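Local coordinates for malonate decarboxylase subunit alpha (Acinetobacter baumannii ATCC 17978, PDB 6MPR), which probably serves as the acyl-carrier-protein transferase of malonate decarboxylase, exchanging acetyl for malonyl on the carrier-protein subunit, at residues 166-171 with 202-207; 171-176 with 209-214. All blocks are in the same frame, centred on the assembly; numbering follows the deposited sequence.

Contact 1: residues 166-171 with 202-207; sequences ADRQGN and LVDDVS
Ala166 and Leu202 form a parallel beta bridge at the edge of a small mixed sheet built from strands 172-173, 165-166 and 201-202. Beyond the bridge the chain folds into a type I beta turn, Asp167 to Gly170, that begins with an Asx turn. Packing is tight here: Val203 N gives an almost straight bond to Ala166 O (2.8 Å), and the CA-H of Leu202 also points at that oxygen. One step on, Asp167 CA approaches Val203 O at 3.2 Å in a second CA-H...O contact. The buried Asp167 carboxylate curls back over its own turn because chi1 of 69° puts CG between the backbone N and the carbonyl carbon. From above the carboxylate plane, Gln169 N reaches OD1, which also takes weak bonds from Gly170 N and Asn171 N. OD2 accepts Asn171 ND2 on its syn side (2.9 Å, 170°), which fixes the carboxylate's rotation, while Asn171 OD1 takes Ala216 N. The same OD2 lies 3.2 Å from Val206 CB, and a water donates to OD2 and accepts a weak bond from Val206 N. On the solvent side Arg168 and Asp204 run side by side, both exposed. Arg168 NE, with the acceptor in its guanidinium plane, makes a salt bridge to the anti side of Asp204 OD1 at 3.1 Å, the two planes 29° apart. Leu202 CD2 covers one guanidinium face near its rim, and Val42 touches both Arg168 and Leu202. A second water accepts from Arg168 NH2 and donates to Asp204 OD1, the water oxygen lying 2.7 Å from OD1.

Contact 2: residues 171-176 with 209-214; sequences NIYTGP and LPRVDI
Pro210 lies over one face of the Tyr173 ring in a CH-pi contact, its CB 3.8 Å from the ring centroid and 14° off the normal. With CG anti to the backbone N (chi1 172°), the Tyr173 ring lies between Pro210 on one face and Gly175 N, offset toward the rim, on the other. Further apolar packing comes from Leu209 CD1 against Asn171 CB (3.7 Å) and from Ile172 and Ile214, side by side with their CB atoms 3.8 Å apart. Ile214 also rests on Pro182 and Ile185 of helix 181-189. The main-chain bonds make an antiparallel hydrogen-bonded pair of Ile172 and Ile214, distorted into a classic beta bulge: Ile172 N donates to Ile214 O, and Ile172 O receives both Ile214 N (3.2 Å) and Asp213 N (2.8 Å). Charged and polar side chains take over beyond the bulge. Asp213 OD2 is gripped by two backbone amides arriving from the same face of its plane, Thr174 N on the anti side and, nearly straight at 179°, Gly175 N, each 2.9 Å away. The other oxygen, OD1, takes Arg211 NE on its syn side and forms a second salt bridge to Arg347. Arg211 turns one guanidinium face to Tyr173 CE1; its NH1 pairs with Asp343 and its NH2 donates to Leu346 O, while the side chain packs on Phe190 of the second subunit.

In the fold
Both contacts join the hairpin of strands 165-166 and 172-173, with the residues just after it, to the long loop that follows strand 201-202, and the paired segments alternate along the chain. Contact 1 is partly buried, about 31 Å from the chain centre to its own centre; contact 2 is buried, about 23 Å from it. Their centres lie about 10 Å apart, and Asn171 belongs to both. Apolar seams join them: Val206 meets Val212, Ala166 meets Ile172, and Val203 meets Leu209. A parallel bridge anchors the outer contact, an antiparallel one the inner. Outside, the salt bridge is exposed and seconded by a bridging water; inside, carboxylate and guanidinium are tied into the 343-347 region. No other chain of the assembly touches contact 1, unlike contact 2.

Contact 1: residues 166-171 with 202-207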
loop_
_atom_site.group_PDB
_atom_site.type_symbol
_atom_site.label_atom_id
_atom_site.label_comp_id
_atom_site.label_asym_id
_atom_site.label_seq_id
_atom_site.Cartn_x
_atom_site.Cartn_y
_atom_site.Cartn_z
ATOM N N ALA A 166 -15.788 -22.686 8.671
ATOM C CA ALA A 166 -14.887 -23.474 7.845
ATOM C C ALA A 166 -15.590 -24.753 7.429
ATOM O O ALA A 166 -16.460 -25.262 8.141
ATOM C CB ALA A 166 -13.586 -23.835 8.569
ATOM N N ASP A 167 -15.207 -25.266 6.264
ATOM C CA ASP A 167 -15.577 -26.625 5.911
ATOM C C ASP A 167 -14.443 -27.550 6.360
ATOM O O ASP A 167 -13.458 -27.104 6.949
ATOM C CB ASP A 167 -15.884 -26.731 4.419
ATOM C CG ASP A 167 -14.654 -26.563 3.533
ATOM O OD1 ASP A 167 -13.505 -26.552 4.028
ATOM O OD2 ASP A 167 -14.848 -26.437 2.311
ATOM N N ARG A 168 -14.557 -28.843 6.060
ATOM C CA ARG A 168 -13.564 -29.790 6.554
ATOM C C ARG A 168 -12.310 -29.852 5.691
ATOM O O ARG A 168 -11.383 -30.605 6.014
ATOM C CB ARG A 168 -14.186 -31.178 6.701
ATOM C CG ARG A 168 -15.267 -31.204 7.762
ATOM C CD ARG A 168 -15.748 -32.614 8.024
ATOM N NE ARG A 168 -16.673 -32.654 9.143
ATOM C CZ ARG A 168 -16.307 -32.855 10.406
ATOM N NH1 ARG A 168 -15.021 -33.020 10.705
ATOM N NH2 ARG A 168 -17.223 -32.876 11.365
ATOM N N GLN A 169 -12.248 -29.069 4.623
ATOM C CA GLN A 169 -11.015 -28.916 3.866
ATOM C C GLN A 169 -10.176 -27.739 4.348
ATOM O O GLN A 169 -8.995 -27.656 3.998
ATOM C CB GLN A 169 -11.329 -28.738 2.379
ATOM C CG GLN A 169 -11.711 -30.024 1.676
ATOM C CD GLN A 169 -10.526 -30.949 1.532
ATOM O OE1 GLN A 169 -9.647 -30.714 0.706
ATOM N NE2 GLN A 169 -10.481 -31.996 2.352
ATOM N N GLY A 170 -10.756 -26.831 5.128
ATOM C CA GLY A 170 -10.066 -25.629 5.549
ATOM C C GLY A 170 -10.385 -24.377 4.761
ATOM O O GLY A 170 -9.728 -23.355 4.975
ATOM N N ASN A 171 -11.348 -24.423 3.840
ATOM C CA ASN A 171 -11.888 -23.188 3.276
ATOM C C ASN A 171 -12.539 -22.358 4.382
ATOM O O ASN A 171 -13.286 -22.891 5.202
ATOM C CB ASN A 171 -12.927 -23.503 2.198
ATOM C CG ASN A 171 -12.327 -24.153 0.968
ATOM O OD1 ASN A 171 -11.513 -23.545 0.267
ATOM N ND2 ASN A 171 -12.761 -25.380 0.672
ATOM N N LEU A 202 -18.350 -25.173 12.154
ATOM C CA LEU A 202 -17.790 -26.097 11.177
ATOM C C LEU A 202 -18.913 -26.710 10.348
ATOM O O LEU A 202 -19.905 -27.188 10.909
ATOM C CB LEU A 202 -17.003 -27.212 11.874
ATOM C CG LEU A 202 -16.310 -28.257 11.003
ATOM C CD1 LEU A 202 -15.108 -27.652 10.303
ATOM C CD2 LEU A 202 -15.894 -29.452 11.856
ATOM N N VAL A 203 -18.753 -26.702 9.020
ATOM C CA VAL A 203 -19.645 -27.412 8.109
ATOM C C VAL A 203 -18.846 -28.489 7.372
ATOM O O VAL A 203 -17.619 -28.542 7.442
ATOM C CB VAL A 203 -20.345 -26.468 7.108
ATOM C CG1 VAL A 203 -21.169 -25.439 7.839
ATOM C CG2 VAL A 203 -19.334 -25.807 6.215
ATOM N N ASP A 204 -19.569 -29.377 6.677
ATOM C CA ASP A 204 -18.895 -30.478 5.992
ATOM C C ASP A 204 -18.345 -30.062 4.633
ATOM O O ASP A 204 -17.213 -30.423 4.289
ATOM C CB ASP A 204 -19.842 -31.668 5.824
ATOM C CG ASP A 204 -20.327 -32.215 7.143
ATOM O OD1 ASP A 204 -19.561 -32.160 8.120
ATOM O OD2 ASP A 204 -21.477 -32.706 7.205
ATOM N N ASP A 205 -19.113 -29.311 3.843
ATOM C CA ASP A 205 -18.778 -29.121 2.442
ATOM C C ASP A 205 -18.691 -27.645 2.114
ATOM O O ASP A 205 -19.371 -26.821 2.726
ATOM C CB ASP A 205 -19.801 -29.785 1.516
ATOM C CG ASP A 205 -19.370 -29.740 0.062
ATOM O OD1 ASP A 205 -18.412 -30.457 -0.301
ATOM O OD2 ASP A 205 -19.975 -28.971 -0.712
ATOM N N VAL A 206 -17.853 -27.329 1.120
ATOM C CA VAL A 206 -17.596 -25.943 0.742
ATOM C C VAL A 206 -18.874 -25.250 0.281
ATOM O O VAL A 206 -19.026 -24.031 0.447
ATOM C CB VAL A 206 -16.488 -25.894 -0.335
ATOM C CG1 VAL A 206 -16.927 -26.597 -1.606
ATOM C CG2 VAL A 206 -16.088 -24.455 -0.615
ATOM N N SER A 207 -19.819 -26.014 -0.272
ATOM C CA SER A 207 -21.078 -25.471 -0.760
ATOM C C SER A 207 -21.956 -24.905 0.351
ATOM O O SER A 207 -22.894 -24.159 0.044
ATOM C CB SER A 207 -21.824 -26.552 -1.548
ATOM O OG SER A 207 -22.174 -27.653 -0.720
HETATM O O HOH W 1 -15.253 -28.897 0.941
HETATM O O HOH W 2 -20.037 -32.070 10.751
#

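Contact 2: residues 171-176 with 209-214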
loop_
_atom_site.group_PDB
_atom_site.type_symbol
_atom_site.label_atom_id
_atom_site.label_comp_id
_atom_site.label_asym_id
_atom_site.label_seq_id
_atom_site.Cartn_x
_atom_site.Cartn_y
_atom_site.Cartn_z
ATOM N N ASN A 171 -11.348 -24.423 3.840
ATOM C CA ASN A 171 -11.888 -23.188 3.276
ATOM C C ASN A 171 -12.539 -22.358 4.382
ATOM O O ASN A 171 -13.286 -22.891 5.202
ATOM C CB ASN A 171 -12.927 -23.503 2.198
ATOM C CG ASN A 171 -12.327 -24.153 0.968
ATOM O OD1 ASN A 171 -11.513 -23.545 0.267
ATOM N ND2 ASN A 171 -12.761 -25.380 0.672
ATOM N N ILE A 172 -12.273 -21.046 4.401
ATOM C CA ILE A 172 -12.743 -20.181 5.474
ATOM C C ILE A 172 -13.679 -19.127 4.907
ATOM O O ILE A 172 -13.377 -18.485 3.896
ATOM C CB ILE A 172 -11.589 -19.483 6.233
ATOM C CG1 ILE A 172 -10.440 -20.452 6.535
ATOM C CG2 ILE A 172 -12.127 -18.895 7.534
ATOM C CD1 ILE A 172 -10.788 -21.532 7.553
ATOM N N TYR A 173 -14.792 -18.917 5.592
ATOM C CA TYR A 173 -15.636 -17.746 5.389
ATOM C C TYR A 173 -15.336 -16.746 6.500
ATOM O O TYR A 173 -15.522 -17.062 7.682
ATOM C CB TYR A 173 -17.112 -18.138 5.388
ATOM C CG TYR A 173 -18.057 -16.958 5.373
ATOM C CD1 TYR A 173 -18.036 -16.053 4.326
ATOM C CD2 TYR A 173 -18.948 -16.736 6.421
ATOM C CE1 TYR A 173 -18.887 -14.956 4.314
ATOM C CE2 TYR A 173 -19.803 -15.650 6.424
ATOM C CZ TYR A 173 -19.769 -14.763 5.360
ATOM O OH TYR A 173 -20.607 -13.672 5.349
ATOM N N THR A 174 -14.823 -15.562 6.130
ATOM C CA THR A 174 -14.571 -14.490 7.092
ATOM C C THR A 174 -15.555 -13.323 6.988
ATOM O O THR A 174 -15.693 -12.560 7.954
ATOM C CB THR A 174 -13.135 -13.954 6.933
ATOM O OG1 THR A 174 -12.886 -13.590 5.566
ATOM C CG2 THR A 174 -12.120 -15.006 7.326
ATOM N N GLY A 175 -16.213 -13.147 5.839
ATOM C CA GLY A 175 -17.372 -12.281 5.725
ATOM C C GLY A 175 -17.105 -10.816 6.025
ATOM O O GLY A 175 -16.061 -10.255 5.656
ATOM N N PRO A 176 -18.055 -10.164 6.703
ATOM C CA PRO A 176 -17.862 -8.742 7.048
ATOM C C PRO A 176 -16.609 -8.486 7.863
ATOM O O PRO A 176 -16.064 -7.380 7.804
ATOM C CB PRO A 176 -19.124 -8.391 7.851
ATOM C CG PRO A 176 -20.155 -9.398 7.377
ATOM C CD PRO A 176 -19.387 -10.667 7.086
ATOM N N LEU A 209 -20.668 -22.880 2.741
ATOM C CA LEU A 209 -20.122 -21.585 3.111
ATOM C C LEU A 209 -20.800 -20.492 2.295
ATOM O O LEU A 209 -21.063 -20.679 1.106
ATOM C CB LEU A 209 -18.616 -21.517 2.869
ATOM C CG LEU A 209 -17.685 -22.553 3.488
ATOM C CD1 LEU A 209 -16.243 -22.215 3.106
ATOM C CD2 LEU A 209 -17.815 -22.563 4.967
ATOM N N PRO A 210 -21.092 -19.348 2.900
ATOM C CA PRO A 210 -21.614 -18.223 2.108
ATOM C C PRO A 210 -20.698 -17.867 0.946
ATOM O O PRO A 210 -21.164 -17.675 -0.186
ATOM C CB PRO A 210 -21.723 -17.109 3.153
ATOM C CG PRO A 210 -22.021 -17.884 4.450
ATOM C CD PRO A 210 -21.107 -19.077 4.346
ATOM N N ARG A 211 -19.394 -17.834 1.201
ATOM C CA ARG A 211 -18.377 -17.758 0.161
ATOM C C ARG A 211 -17.068 -18.230 0.774
ATOM O O ARG A 211 -16.948 -18.364 1.998
ATOM C CB ARG A 211 -18.244 -16.337 -0.385
ATOM C CG ARG A 211 -17.806 -15.333 0.681
ATOM C CD ARG A 211 -17.682 -13.915 0.110
ATOM N NE ARG A 211 -17.105 -13.000 1.083
ATOM C CZ ARG A 211 -17.756 -12.004 1.667
ATOM N NH1 ARG A 211 -19.037 -11.771 1.362
ATOM N NH2 ARG A 211 -17.118 -11.235 2.547
ATOM N N VAL A 212 -16.069 -18.433 -0.082
ATOM C CA VAL A 212 -14.715 -18.745 0.356
ATOM C C VAL A 212 -13.915 -17.451 0.340
ATOM O O VAL A 212 -13.697 -16.862 -0.725
ATOM C CB VAL A 212 -14.048 -19.812 -0.533
ATOM C CG1 VAL A 212 -12.631 -20.072 -0.044
ATOM C CG2 VAL A 212 -14.859 -21.120 -0.526
ATOM N N ASP A 213 -13.478 -17.010 1.516
ATOM C CA ASP A 213 -12.599 -15.851 1.634
ATOM C C ASP A 213 -11.135 -16.234 1.735
ATOM O O ASP A 213 -10.271 -15.476 1.273
ATOM C CB ASP A 213 -12.984 -15.033 2.865
ATOM C CG ASP A 213 -14.297 -14.306 2.692
ATOM O OD1 ASP A 213 -14.376 -13.469 1.780
ATOM O OD2 ASP A 213 -15.246 -14.554 3.461
ATOM N N ILE A 214 -10.839 -17.382 2.346
ATOM C CA ILE A 214 -9.485 -17.908 2.442
ATOM C C ILE A 214 -9.552 -19.322 1.887
ATOM O O ILE A 214 -10.236 -20.175 2.459
ATOM C CB ILE A 214 -8.962 -17.947 3.889
ATOM C CG1 ILE A 214 -9.044 -16.568 4.565
ATOM C CG2 ILE A 214 -7.537 -18.507 3.922
ATOM C CD1 ILE A 214 -8.120 -15.536 3.969
#